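Local structure of phospho-2-dehydro-3-deoxyheptonate aldolase (3TQK) at residues N301-Q307 / G317-K323; A64-E68 / L126-L130; K271-Q276 / D322-D326; Y69-L73 / F327-V331. The protein probably catalyses the condensation of phosphoenolpyruvate with D-erythrose 4-phosphate to DAHP, the first step of chorismate biosynthesis, and binds manganese. One frame throughout, in Å; residues are numbered along the deposited sequence.

Overall arrangement
All four contacts belong to one closed eight-stranded TIM barrel. Interactions 1 and 3 lie closest together, their centres 9 Å apart: they share Asp322 and Lys323, and Asp322 reaches the manganese ion, which Cys58, His266 and Glu299 also bind. Gly305 N and Cys324 O, 2.8 Å apart, probably tie the two together by a hydrogen bond. Interactions 2 and 4 are helix pairs on the outside of the barrel, centres 14 Å apart, and both use helix 63-80, which packs on helix 116-132 at Ala66 and Ile67 and on helix 327-344 at Tyr69, Lys72 and Leu73. Leu302 of interaction 1 touches both stretches of that helix; interactions 2 and 3 stay about 11 Å apart at nearest atoms.

Interaction 1 (N301-Q307 / G317-K323); sequences NLVAGNQ and GQSVTDK. With MN (manganese (II) ion), chain B.
The carbonyl oxygen of Gly317 takes two backbone N-H groups: a nearly straight bond from Val303 N (3.0 Å, 171°), which comes from above the carbonyl plane, and a weak one from Leu302 N. Both segments belong to the long loop that follows the eighth strand of the TIM barrel, 293-299, and they run side by side in the same direction, loosely paired. Gln318 reaches across with CG anti to its backbone N (chi1 -166°) and its chain extended, which brings NE2 to Ala304 O at 2.8 Å, in the plane of that carbonyl. A water bridges the two segments, donating to Val303 O and Gly305 O and accepting from Ser319 N. Further along, Gln307 N binds Ser319 O (2.8 Å), while its side-chain OE1 turns to Thr315 N and Lys311. Asn306 ND2 reaches Thr321 O at 2.9 Å, and the amide lies against CG of Lys323. Within the second segment Ser319 OG accepts from Thr321 N, an ST turn, and also donates to Asp322 O (2.6 Å); Asp322 OD2 binds the manganese ion at 2.3 Å.

Interaction 2 (A64-E68 / L126-L130); sequences AAAIE and LLSDL
The one flat group at this contact, the carboxylate of Asp129, takes no part through its faces or edges: the residue meets the other helix by its CB, against which the tip of Ile67, CD1, rests at 3.7 Å. Everything else that touches is aliphatic. Ile67 swings CG1 anti to its own carbonyl carbon (chi1 -70°), and the methyl at its end then lies among three residues of helix 116-132, with Leu126 CD1 at 4.1 Å and Leu130 CD2 at 4.2 Å besides Asp129. Leu126 and Ile67 lie alongside one another, their side chains pointing opposite ways, and Leu126 CD1 goes on to the methyl of Ala66 (CB, 4.0 Å). The short segments are nearly parallel, their axes crossing at -16° and 10.6 Å apart, as suits successive helices on the outside of a TIM barrel; Leu130 also leans on Cys137 of strand 137-140 underneath. With no hydrogen bond or salt bridge between these two segments, cohesion here comes from dispersion and the burial of methyl groups, and the fit depends on side-chain shape.

Interaction 3 (K271-Q276 / D322-D326); sequences KDHSKQ and DKCVD. With MN (manganese (II) ion), chain B.
Lys271 NZ sits across both oxygens of the Asp322 carboxylate, in a weak hydrogen bond to OD2 (3.1 Å) and a long, weak ion pair to OD1 (3.3 Å). OD2 is also the manganese ligand, so metal and ammonium group share one oxygen. The lysine chain bends at chi2 and chi4 on its way there. Beside it a water donates to Lys271 O and accepts from Lys323 N, its oxygen 3.0 Å from that nitrogen, joining the two backbones.

Next comes His273, whose ring leans obliquely on the chain opposite: ND1 lies against Lys323 CB at 3.4 Å, and CD2 comes to 3.6 Å from Cys324 O. ND1 is buried here with no polar partner in the model. Val325 CG1 lies against both His273 O and the Gln276 amide, 3.6 Å from NE2.

Farther out, Gln276 OE1 accepts from the backbone N of Glu299, another metal ligand, while Val325 makes backbone bonds with Glu299 and Asn301. Within the loop Ser274 OG donates to Asp272 OD1 (2.7 Å), the two residues flanking His273 in sequence. Asp326, in the N-cap position, binds Glu329 N and starts helix 327-344. The loops after strands seven and eight thus meet at the metal site of a TIM barrel, at the C-terminal ends of its strands.

Interaction 4 (Y69-L73 / F327-V331); sequences YATKL and FEETV
Phe327 is the tight part of this contact, its ring driven against the turn of helix made by Tyr69, Lys72 and Leu73. It leaves the first turn of helix 327-344 with CG anti to the backbone N (chi1 -165°), and this sets the ring against helix 63-80. Lys72 CB covers one face in a CH-pi contact, 3.9 Å from the Phe327 ring centroid, while CZ at the far rim comes to 3.3 Å from Lys72 O. The edge of the ring points to the face of Tyr69 in an offset edge-to-face pair, centroids 5.7 Å apart and planes at 88°. Leu73 CD1 lies 4.1 Å from CE1 of Phe327.

Elsewhere the fit is looser. Thr330 CG2 comes no nearer than 4.4 Å to Tyr69 OH, and both hydroxyls, Tyr69 OH and Thr330 OG1, are hydrogen-bonded to Ser300 OG. On the solvent side only CB of the Lys72 side chain meets the ring; beyond it the chain bends at chi3 and chi4 and leads away.

The axes of the two short segments approach to 11.8 Å and are inclined by 26°. Tyr69, Leu73 and Thr330 all reach Val55 of strand 51-56 beneath, as expected where the first and last helices of a TIM barrel meet and close the ring.

Interaction 1 (N301-Q307 / G317-K323)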
loop_
_atom_site.group_PDB
_atom_site.type_symbol
_atom_site.label_atom_id
_atom_site.label_comp_id
_atom_site.label_asym_id
_atom_site.label_seq_id
_atom_site.Cartn_x
_atom_site.Cartn_y
_atom_site.Cartn_z
ATOM N N ASN A 301 -7.366 -10.639 -25.234
ATOM C CA ASN A 301 -7.471 -9.472 -26.131
ATOM C C ASN A 301 -7.833 -9.922 -27.548
ATOM O O ASN A 301 -8.110 -11.097 -27.773
ATOM C CB ASN A 301 -6.157 -8.662 -26.119
ATOM C CG ASN A 301 -6.383 -7.138 -26.170
ATOM O OD1 ASN A 301 -7.291 -6.635 -26.848
ATOM N ND2 ASN A 301 -5.535 -6.402 -25.455
ATOM N N LEU A 302 -7.834 -8.982 -28.490
ATOM C CA LEU A 302 -8.187 -9.264 -29.879
ATOM C C LEU A 302 -7.082 -10.037 -30.589
ATOM O O LEU A 302 -7.350 -11.043 -31.250
ATOM C CB LEU A 302 -8.479 -7.960 -30.627
ATOM C CG LEU A 302 -9.689 -7.172 -30.117
ATOM C CD1 LEU A 302 -9.709 -5.752 -30.690
ATOM C CD2 LEU A 302 -10.981 -7.917 -30.451
ATOM N N VAL A 303 -5.846 -9.558 -30.455
ATOM C CA VAL A 303 -4.663 -10.242 -31.001
ATOM C C VAL A 303 -3.850 -10.809 -29.838
ATOM O O VAL A 303 -3.760 -10.185 -28.775
ATOM C CB VAL A 303 -3.798 -9.280 -31.854
ATOM C CG1 VAL A 303 -2.538 -9.984 -32.390
ATOM C CG2 VAL A 303 -4.623 -8.692 -32.993
ATOM N N ALA A 304 -3.279 -11.996 -30.033
ATOM C CA ALA A 304 -2.542 -12.690 -28.970
ATOM C C ALA A 304 -1.186 -12.035 -28.659
ATOM O O ALA A 304 -0.618 -11.318 -29.490
ATOM C CB ALA A 304 -2.350 -14.174 -29.330
ATOM N N GLY A 305 -0.695 -12.286 -27.443
ATOM C CA GLY A 305 0.643 -11.880 -27.020
ATOM C C GLY A 305 0.731 -10.456 -26.517
ATOM O O GLY A 305 -0.217 -9.939 -25.936
ATOM N N ASN A 306 1.887 -9.832 -26.734
ATOM C CA ASN A 306 2.085 -8.421 -26.407
ATOM C C ASN A 306 3.102 -7.715 -27.310
ATOM O O ASN A 306 3.745 -8.344 -28.161
ATOM C CB ASN A 306 2.482 -8.258 -24.929
ATOM C CG ASN A 306 3.918 -8.691 -24.642
ATOM O OD1 ASN A 306 4.702 -8.960 -25.552
ATOM N ND2 ASN A 306 4.262 -8.757 -23.364
ATOM N N GLN A 307 3.230 -6.404 -27.103
ATOM C CA GLN A 307 4.212 -5.568 -27.800
ATOM C C GLN A 307 4.789 -4.491 -26.870
ATOM O O GLN A 307 4.264 -4.232 -25.782
ATOM C CB GLN A 307 3.567 -4.891 -29.017
ATOM C CG GLN A 307 2.463 -3.874 -28.657
ATOM C CD GLN A 307 1.616 -3.470 -29.846
ATOM O OE1 GLN A 307 2.092 -3.455 -30.982
ATOM N NE2 GLN A 307 0.352 -3.142 -29.590
ATOM N N GLY A 317 -5.242 -3.814 -31.259
ATOM C CA GLY A 317 -5.844 -4.882 -30.467
ATOM C C GLY A 317 -4.889 -5.825 -29.748
ATOM O O GLY A 317 -5.324 -6.854 -29.228
ATOM N N GLN A 318 -3.595 -5.495 -29.714
ATOM C CA GLN A 318 -2.619 -6.332 -29.016
ATOM C C GLN A 318 -2.129 -5.663 -27.725
ATOM O O GLN A 318 -1.878 -4.453 -27.699
ATOM C CB GLN A 318 -1.441 -6.640 -29.924
ATOM C CG GLN A 318 -0.563 -7.754 -29.399
ATOM C CD GLN A 318 0.653 -7.973 -30.259
ATOM O OE1 GLN A 318 1.314 -7.021 -30.663
ATOM N NE2 GLN A 318 0.960 -9.233 -30.541
ATOM N N SER A 319 -1.981 -6.454 -26.665
ATOM C CA SER A 319 -1.574 -5.914 -25.374
ATOM C C SER A 319 -0.251 -5.167 -25.462
ATOM O O SER A 319 0.688 -5.599 -26.122
ATOM C CB SER A 319 -1.442 -7.008 -24.318
ATOM O OG SER A 319 -1.078 -6.447 -23.066
ATOM N N VAL A 320 -0.214 -4.034 -24.776
ATOM C CA VAL A 320 0.974 -3.214 -24.636
ATOM C C VAL A 320 1.676 -3.499 -23.296
ATOM O O VAL A 320 2.761 -2.978 -23.039
ATOM C CB VAL A 320 0.572 -1.726 -24.760
ATOM C CG1 VAL A 320 0.784 -0.977 -23.442
ATOM C CG2 VAL A 320 1.264 -1.080 -25.949
ATOM N N THR A 321 1.043 -4.324 -22.457
ATOM C CA THR A 321 1.611 -4.772 -21.183
ATOM C C THR A 321 1.755 -6.310 -21.202
ATOM O O THR A 321 2.497 -6.842 -22.032
ATOM C CB THR A 321 0.776 -4.255 -19.960
ATOM O OG1 THR A 321 -0.607 -4.601 -20.116
ATOM C CG2 THR A 321 0.899 -2.750 -19.827
ATOM N N ASP A 322 1.051 -7.029 -20.322
ATOM C CA ASP A 322 1.236 -8.485 -20.218
ATOM C C ASP A 322 0.646 -9.213 -21.435
ATOM O O ASP A 322 -0.244 -8.704 -22.122
ATOM C CB ASP A 322 0.628 -9.058 -18.923
ATOM C CG ASP A 322 1.343 -8.570 -17.637
ATOM O OD1 ASP A 322 2.572 -8.306 -17.663
ATOM O OD2 ASP A 322 0.664 -8.489 -16.592
ATOM N N LYS A 323 1.164 -10.407 -21.689
ATOM C CA LYS A 323 0.702 -11.228 -22.800
ATOM C C LYS A 323 -0.712 -11.740 -22.534
ATOM O O LYS A 323 -1.009 -12.239 -21.449
ATOM C CB LYS A 323 1.678 -12.389 -23.044
ATOM C CG LYS A 323 3.042 -11.931 -23.590
ATOM C CD LYS A 323 4.118 -13.034 -23.582
ATOM C CE LYS A 323 5.421 -12.530 -24.219
ATOM N NZ LYS A 323 6.613 -13.349 -23.869
HETATM MN MN MN B . -1.611 -8.187 -16.196
HETATM O O HOH W 1 -2.664 -9.197 -26.502
#

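Interaction 2 (A64-E68 / L126-L130)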
loop_
_atom_site.group_PDB
_atom_site.type_symbol
_atom_site.label_atom_id
_atom_site.label_comp_id
_atom_site.label_asym_id
_atom_site.label_seq_id
_atom_site.Cartn_x
_atom_site.Cartn_y
_atom_site.Cartn_z
ATOM N N ALA A 64 -11.158 2.520 -28.090
ATOM C CA ALA A 64 -11.850 2.029 -29.277
ATOM C C ALA A 64 -11.658 0.523 -29.463
ATOM O O ALA A 64 -12.604 -0.188 -29.823
ATOM C CB ALA A 64 -11.395 2.783 -30.541
ATOM N N ALA A 65 -10.440 0.036 -29.242
ATOM C CA ALA A 65 -10.186 -1.406 -29.305
ATOM C C ALA A 65 -10.935 -2.122 -28.173
ATOM O O ALA A 65 -11.457 -3.209 -28.367
ATOM C CB ALA A 65 -8.697 -1.698 -29.245
ATOM N N ALA A 66 -11.008 -1.489 -27.006
ATOM C CA ALA A 66 -11.772 -2.026 -25.882
ATOM C C ALA A 66 -13.269 -2.190 -26.207
ATOM O O ALA A 66 -13.882 -3.197 -25.853
ATOM C CB ALA A 66 -11.585 -1.147 -24.652
ATOM N N ILE A 67 -13.854 -1.203 -26.872
ATOM C CA ILE A 67 -15.244 -1.298 -27.313
ATOM C C ILE A 67 -15.417 -2.467 -28.296
ATOM O O ILE A 67 -16.325 -3.291 -28.130
ATOM C CB ILE A 67 -15.730 0.030 -27.960
ATOM C CG1 ILE A 67 -15.880 1.133 -26.896
ATOM C CG2 ILE A 67 -17.042 -0.179 -28.729
ATOM C CD1 ILE A 67 -17.032 0.932 -25.940
ATOM N N GLU A 68 -14.549 -2.563 -29.303
ATOM C CA GLU A 68 -14.651 -3.694 -30.228
ATOM C C GLU A 68 -14.548 -5.041 -29.513
ATOM O O GLU A 68 -15.322 -5.948 -29.805
ATOM C CB GLU A 68 -13.613 -3.622 -31.341
ATOM C CG GLU A 68 -13.852 -4.655 -32.444
ATOM C CD GLU A 68 -12.809 -4.600 -33.541
ATOM O OE1 GLU A 68 -12.486 -5.668 -34.096
ATOM O OE2 GLU A 68 -12.308 -3.497 -33.842
ATOM N N LEU A 126 -15.345 5.219 -20.968
ATOM C CA LEU A 126 -15.268 3.825 -21.407
ATOM C C LEU A 126 -16.194 2.929 -20.567
ATOM O O LEU A 126 -16.977 2.133 -21.098
ATOM C CB LEU A 126 -13.826 3.312 -21.325
ATOM C CG LEU A 126 -13.598 1.857 -21.734
ATOM C CD1 LEU A 126 -14.152 1.567 -23.135
ATOM C CD2 LEU A 126 -12.119 1.542 -21.649
ATOM N N LEU A 127 -16.103 3.079 -19.254
ATOM C CA LEU A 127 -16.941 2.308 -18.344
ATOM C C LEU A 127 -18.414 2.613 -18.545
ATOM O O LEU A 127 -19.250 1.707 -18.491
ATOM C CB LEU A 127 -16.539 2.572 -16.904
ATOM C CG LEU A 127 -15.218 1.947 -16.492
ATOM C CD1 LEU A 127 -14.777 2.594 -15.195
ATOM C CD2 LEU A 127 -15.323 0.411 -16.353
ATOM N N SER A 128 -18.746 3.874 -18.804
ATOM C CA SER A 128 -20.130 4.230 -19.129
ATOM C C SER A 128 -20.589 3.459 -20.364
ATOM O O SER A 128 -21.633 2.818 -20.324
ATOM C CB SER A 128 -20.276 5.734 -19.345
ATOM O OG SER A 128 -21.619 6.093 -19.628
ATOM N N ASP A 129 -19.791 3.497 -21.433
ATOM C CA ASP A 129 -20.115 2.807 -22.686
ATOM C C ASP A 129 -20.295 1.291 -22.533
ATOM O O ASP A 129 -21.259 0.724 -23.044
ATOM C CB ASP A 129 -19.051 3.094 -23.771
ATOM C CG ASP A 129 -19.042 4.558 -24.219
ATOM O OD1 ASP A 129 -19.966 5.292 -23.834
ATOM O OD2 ASP A 129 -18.112 4.983 -24.937
ATOM N N LEU A 130 -19.368 0.647 -21.833
ATOM C CA LEU A 130 -19.409 -0.805 -21.655
ATOM C C LEU A 130 -20.636 -1.268 -20.859
ATOM O O LEU A 130 -21.347 -2.188 -21.286
ATOM C CB LEU A 130 -18.130 -1.292 -20.983
ATOM C CG LEU A 130 -16.850 -1.120 -21.809
ATOM C CD1 LEU A 130 -15.629 -1.404 -20.949
ATOM C CD2 LEU A 130 -16.870 -2.024 -23.012
#

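Interaction 3 (K271-Q276 / D322-D326)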
loop_
_atom_site.group_PDB
_atom_site.type_symbol
_atom_site.label_atom_id
_atom_site.label_comp_id
_atom_site.label_asym_id
_atom_site.label_seq_id
_atom_site.Cartn_x
_atom_site.Cartn_y
_atom_site.Cartn_z
ATOM N N LYS A 271 3.439 -15.764 -16.351
ATOM C CA LYS A 271 3.526 -14.740 -17.404
ATOM C C LYS A 271 3.408 -15.305 -18.845
ATOM O O LYS A 271 3.420 -14.542 -19.823
ATOM C CB LYS A 271 4.823 -13.914 -17.252
ATOM C CG LYS A 271 4.606 -12.402 -17.139
ATOM C CD LYS A 271 4.584 -11.933 -15.667
ATOM C CE LYS A 271 4.079 -10.488 -15.505
ATOM N NZ LYS A 271 2.627 -10.426 -15.128
ATOM N N ASP A 272 3.288 -16.627 -18.970
ATOM C CA ASP A 272 3.156 -17.285 -20.271
ATOM C C ASP A 272 1.664 -17.331 -20.620
ATOM O O ASP A 272 0.908 -18.056 -19.985
ATOM C CB ASP A 272 3.757 -18.698 -20.200
ATOM C CG ASP A 272 3.995 -19.318 -21.568
ATOM O OD1 ASP A 272 3.468 -18.798 -22.569
ATOM O OD2 ASP A 272 4.718 -20.335 -21.638
ATOM N N HIS A 273 1.240 -16.551 -21.610
ATOM C CA HIS A 273 -0.176 -16.515 -22.008
ATOM C C HIS A 273 -0.726 -17.859 -22.531
ATOM O O HIS A 273 -1.922 -18.146 -22.393
ATOM C CB HIS A 273 -0.445 -15.378 -23.013
ATOM C CG HIS A 273 0.204 -15.567 -24.353
ATOM N ND1 HIS A 273 1.556 -15.396 -24.560
ATOM C CD2 HIS A 273 -0.322 -15.886 -25.560
ATOM C CE1 HIS A 273 1.836 -15.613 -25.833
ATOM N NE2 HIS A 273 0.714 -15.913 -26.462
ATOM N N SER A 274 0.152 -18.687 -23.095
ATOM C CA SER A 274 -0.222 -20.004 -23.636
ATOM C C SER A 274 -0.327 -21.091 -22.556
ATOM O O SER A 274 -0.559 -22.261 -22.880
ATOM C CB SER A 274 0.804 -20.441 -24.679
ATOM O OG SER A 274 2.086 -20.573 -24.084
ATOM N N LYS A 275 -0.118 -20.707 -21.292
ATOM C CA LYS A 275 -0.291 -21.607 -20.155
ATOM C C LYS A 275 -1.628 -21.383 -19.456
ATOM O O LYS A 275 -2.037 -22.217 -18.651
ATOM C CB LYS A 275 0.843 -21.431 -19.131
ATOM C CG LYS A 275 2.206 -21.932 -19.582
ATOM C CD LYS A 275 2.342 -23.459 -19.472
ATOM C CE LYS A 275 3.056 -23.903 -18.178
ATOM N NZ LYS A 275 3.647 -25.284 -18.309
ATOM N N GLN A 276 -2.298 -20.262 -19.741
ATOM C CA GLN A 276 -3.569 -19.923 -19.060
ATOM C C GLN A 276 -4.572 -21.056 -19.203
ATOM O O GLN A 276 -5.211 -21.461 -18.225
ATOM C CB GLN A 276 -4.179 -18.626 -19.611
ATOM C CG GLN A 276 -3.460 -17.348 -19.165
ATOM C CD GLN A 276 -4.208 -16.075 -19.555
ATOM O OE1 GLN A 276 -5.242 -15.750 -18.974
ATOM N NE2 GLN A 276 -3.679 -15.347 -20.541
ATOM N N ASP A 322 1.051 -7.029 -20.322
ATOM C CA ASP A 322 1.236 -8.485 -20.218
ATOM C C ASP A 322 0.646 -9.213 -21.435
ATOM O O ASP A 322 -0.244 -8.704 -22.122
ATOM C CB ASP A 322 0.628 -9.058 -18.923
ATOM C CG ASP A 322 1.343 -8.570 -17.637
ATOM O OD1 ASP A 322 2.572 -8.306 -17.663
ATOM O OD2 ASP A 322 0.664 -8.489 -16.592
ATOM N N LYS A 323 1.164 -10.407 -21.689
ATOM C CA LYS A 323 0.702 -11.228 -22.800
ATOM C C LYS A 323 -0.712 -11.740 -22.534
ATOM O O LYS A 323 -1.009 -12.239 -21.449
ATOM C CB LYS A 323 1.678 -12.389 -23.044
ATOM C CG LYS A 323 3.042 -11.931 -23.590
ATOM C CD LYS A 323 4.118 -13.034 -23.582
ATOM C CE LYS A 323 5.421 -12.530 -24.219
ATOM N NZ LYS A 323 6.613 -13.349 -23.869
ATOM N N CYS A 324 -1.584 -11.579 -23.526
ATOM C CA CYS A 324 -2.968 -12.026 -23.445
ATOM C C CYS A 324 -3.233 -13.103 -24.492
ATOM O O CYS A 324 -2.592 -13.124 -25.551
ATOM C CB CYS A 324 -3.908 -10.849 -23.705
ATOM S SG CYS A 324 -3.776 -9.476 -22.521
ATOM N N VAL A 325 -4.185 -13.990 -24.201
ATOM C CA VAL A 325 -4.701 -14.913 -25.217
ATOM C C VAL A 325 -5.623 -14.156 -26.182
ATOM O O VAL A 325 -6.183 -13.122 -25.828
ATOM C CB VAL A 325 -5.440 -16.129 -24.597
ATOM C CG1 VAL A 325 -4.514 -16.887 -23.663
ATOM C CG2 VAL A 325 -6.712 -15.699 -23.856
ATOM N N ASP A 326 -5.755 -14.646 -27.412
ATOM C CA ASP A 326 -6.701 -14.035 -28.356
ATOM C C ASP A 326 -8.148 -14.452 -28.015
ATOM O O ASP A 326 -8.367 -15.274 -27.120
ATOM C CB ASP A 326 -6.313 -14.296 -29.833
ATOM C CG ASP A 326 -6.272 -15.776 -30.206
ATOM O OD1 ASP A 326 -7.199 -16.527 -29.835
ATOM O OD2 ASP A 326 -5.318 -16.176 -30.912
HETATM MN MN MN B . -1.611 -8.187 -16.196
HETATM O O HOH W 2 3.524 -11.497 -20.240
#

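Interaction 4 (Y69-L73 / F327-V331)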
loop_
_atom_site.group_PDB
_atom_site.type_symbol
_atom_site.label_atom_id
_atom_site.label_comp_id
_atom_site.label_asym_id
_atom_site.label_seq_id
_atom_site.Cartn_x
_atom_site.Cartn_y
_atom_site.Cartn_z
ATOM N N TYR A 69 -13.602 -5.168 -28.583
ATOM C CA TYR A 69 -13.476 -6.382 -27.765
ATOM C C TYR A 69 -14.778 -6.668 -27.021
ATOM O O TYR A 69 -15.250 -7.805 -26.988
ATOM C CB TYR A 69 -12.323 -6.246 -26.755
ATOM C CG TYR A 69 -12.094 -7.496 -25.922
ATOM C CD1 TYR A 69 -12.726 -7.660 -24.702
ATOM C CD2 TYR A 69 -11.254 -8.508 -26.364
ATOM C CE1 TYR A 69 -12.529 -8.793 -23.940
ATOM C CE2 TYR A 69 -11.052 -9.648 -25.619
ATOM C CZ TYR A 69 -11.695 -9.788 -24.403
ATOM O OH TYR A 69 -11.512 -10.919 -23.643
ATOM N N ALA A 70 -15.351 -5.622 -26.430
ATOM C CA ALA A 70 -16.557 -5.745 -25.614
ATOM C C ALA A 70 -17.727 -6.258 -26.422
ATOM O O ALA A 70 -18.507 -7.074 -25.935
ATOM C CB ALA A 70 -16.912 -4.427 -24.991
ATOM N N THR A 71 -17.850 -5.769 -27.651
ATOM C CA THR A 71 -18.882 -6.223 -28.567
ATOM C C THR A 71 -18.809 -7.736 -28.774
ATOM O O THR A 71 -19.818 -8.435 -28.680
ATOM C CB THR A 71 -18.754 -5.518 -29.929
ATOM O OG1 THR A 71 -18.674 -4.100 -29.714
ATOM C CG2 THR A 71 -19.943 -5.865 -30.840
ATOM N N LYS A 72 -17.609 -8.227 -29.050
ATOM C CA LYS A 72 -17.392 -9.655 -29.218
ATOM C C LYS A 72 -17.736 -10.407 -27.937
ATOM O O LYS A 72 -18.373 -11.443 -27.986
ATOM C CB LYS A 72 -15.946 -9.950 -29.644
ATOM C CG LYS A 72 -15.687 -9.763 -31.151
ATOM C CD LYS A 72 -14.207 -10.006 -31.518
ATOM C CE LYS A 72 -14.058 -10.925 -32.740
ATOM N NZ LYS A 72 -14.794 -10.434 -33.942
ATOM N N LEU A 73 -17.323 -9.876 -26.792
ATOM C CA LEU A 73 -17.618 -10.523 -25.516
ATOM C C LEU A 73 -19.130 -10.566 -25.251
ATOM O O LEU A 73 -19.669 -11.603 -24.891
ATOM C CB LEU A 73 -16.883 -9.814 -24.371
ATOM C CG LEU A 73 -16.803 -10.569 -23.045
ATOM C CD1 LEU A 73 -15.954 -11.827 -23.174
ATOM C CD2 LEU A 73 -16.263 -9.665 -21.971
ATOM N N PHE A 327 -9.121 -13.860 -28.704
ATOM C CA PHE A 327 -10.539 -14.099 -28.409
ATOM C C PHE A 327 -10.989 -15.519 -28.751
ATOM O O PHE A 327 -11.768 -16.126 -28.017
ATOM C CB PHE A 327 -11.429 -13.099 -29.146
ATOM C CG PHE A 327 -12.833 -13.049 -28.614
ATOM C CD1 PHE A 327 -13.119 -12.339 -27.459
ATOM C CD2 PHE A 327 -13.859 -13.728 -29.252
ATOM C CE1 PHE A 327 -14.406 -12.292 -26.956
ATOM C CE2 PHE A 327 -15.152 -13.687 -28.753
ATOM C CZ PHE A 327 -15.421 -12.970 -27.605
ATOM N N GLU A 328 -10.506 -16.033 -29.877
ATOM C CA GLU A 328 -10.789 -17.402 -30.287
ATOM C C GLU A 328 -10.478 -18.351 -29.137
ATOM O O GLU A 328 -11.317 -19.171 -28.774
ATOM C CB GLU A 328 -9.964 -17.749 -31.527
ATOM C CG GLU A 328 -10.154 -19.151 -32.093
ATOM C CD GLU A 328 -9.353 -19.354 -33.371
ATOM O OE1 GLU A 328 -8.562 -18.448 -33.718
ATOM O OE2 GLU A 328 -9.507 -20.406 -34.028
ATOM N N GLU A 329 -9.292 -18.206 -28.545
ATOM C CA GLU A 329 -8.880 -19.063 -27.438
ATOM C C GLU A 329 -9.744 -18.802 -26.199
ATOM O O GLU A 329 -10.050 -19.727 -25.447
ATOM C CB GLU A 329 -7.387 -18.880 -27.115
ATOM C CG GLU A 329 -6.795 -20.049 -26.295
ATOM C CD GLU A 329 -5.274 -19.979 -26.075
ATOM O OE1 GLU A 329 -4.565 -19.267 -26.824
ATOM O OE2 GLU A 329 -4.787 -20.668 -25.150
ATOM N N THR A 330 -10.140 -17.546 -26.004
ATOM C CA THR A 330 -11.030 -17.179 -24.908
ATOM C C THR A 330 -12.391 -17.882 -24.989
ATOM O O THR A 330 -12.923 -18.304 -23.962
ATOM C CB THR A 330 -11.248 -15.648 -24.828
ATOM O OG1 THR A 330 -9.978 -14.988 -24.809
ATOM C CG2 THR A 330 -12.025 -15.280 -23.576
ATOM N N VAL A 331 -12.946 -18.007 -26.195
ATOM C CA VAL A 331 -14.205 -18.729 -26.385
ATOM C C VAL A 331 -14.049 -20.198 -25.977
ATOM O O VAL A 331 -14.936 -20.761 -25.340
ATOM C CB VAL A 331 -14.716 -18.637 -27.846
ATOM C CG1 VAL A 331 -15.856 -19.617 -28.082
ATOM C CG2 VAL A 331 -15.158 -17.216 -28.169
#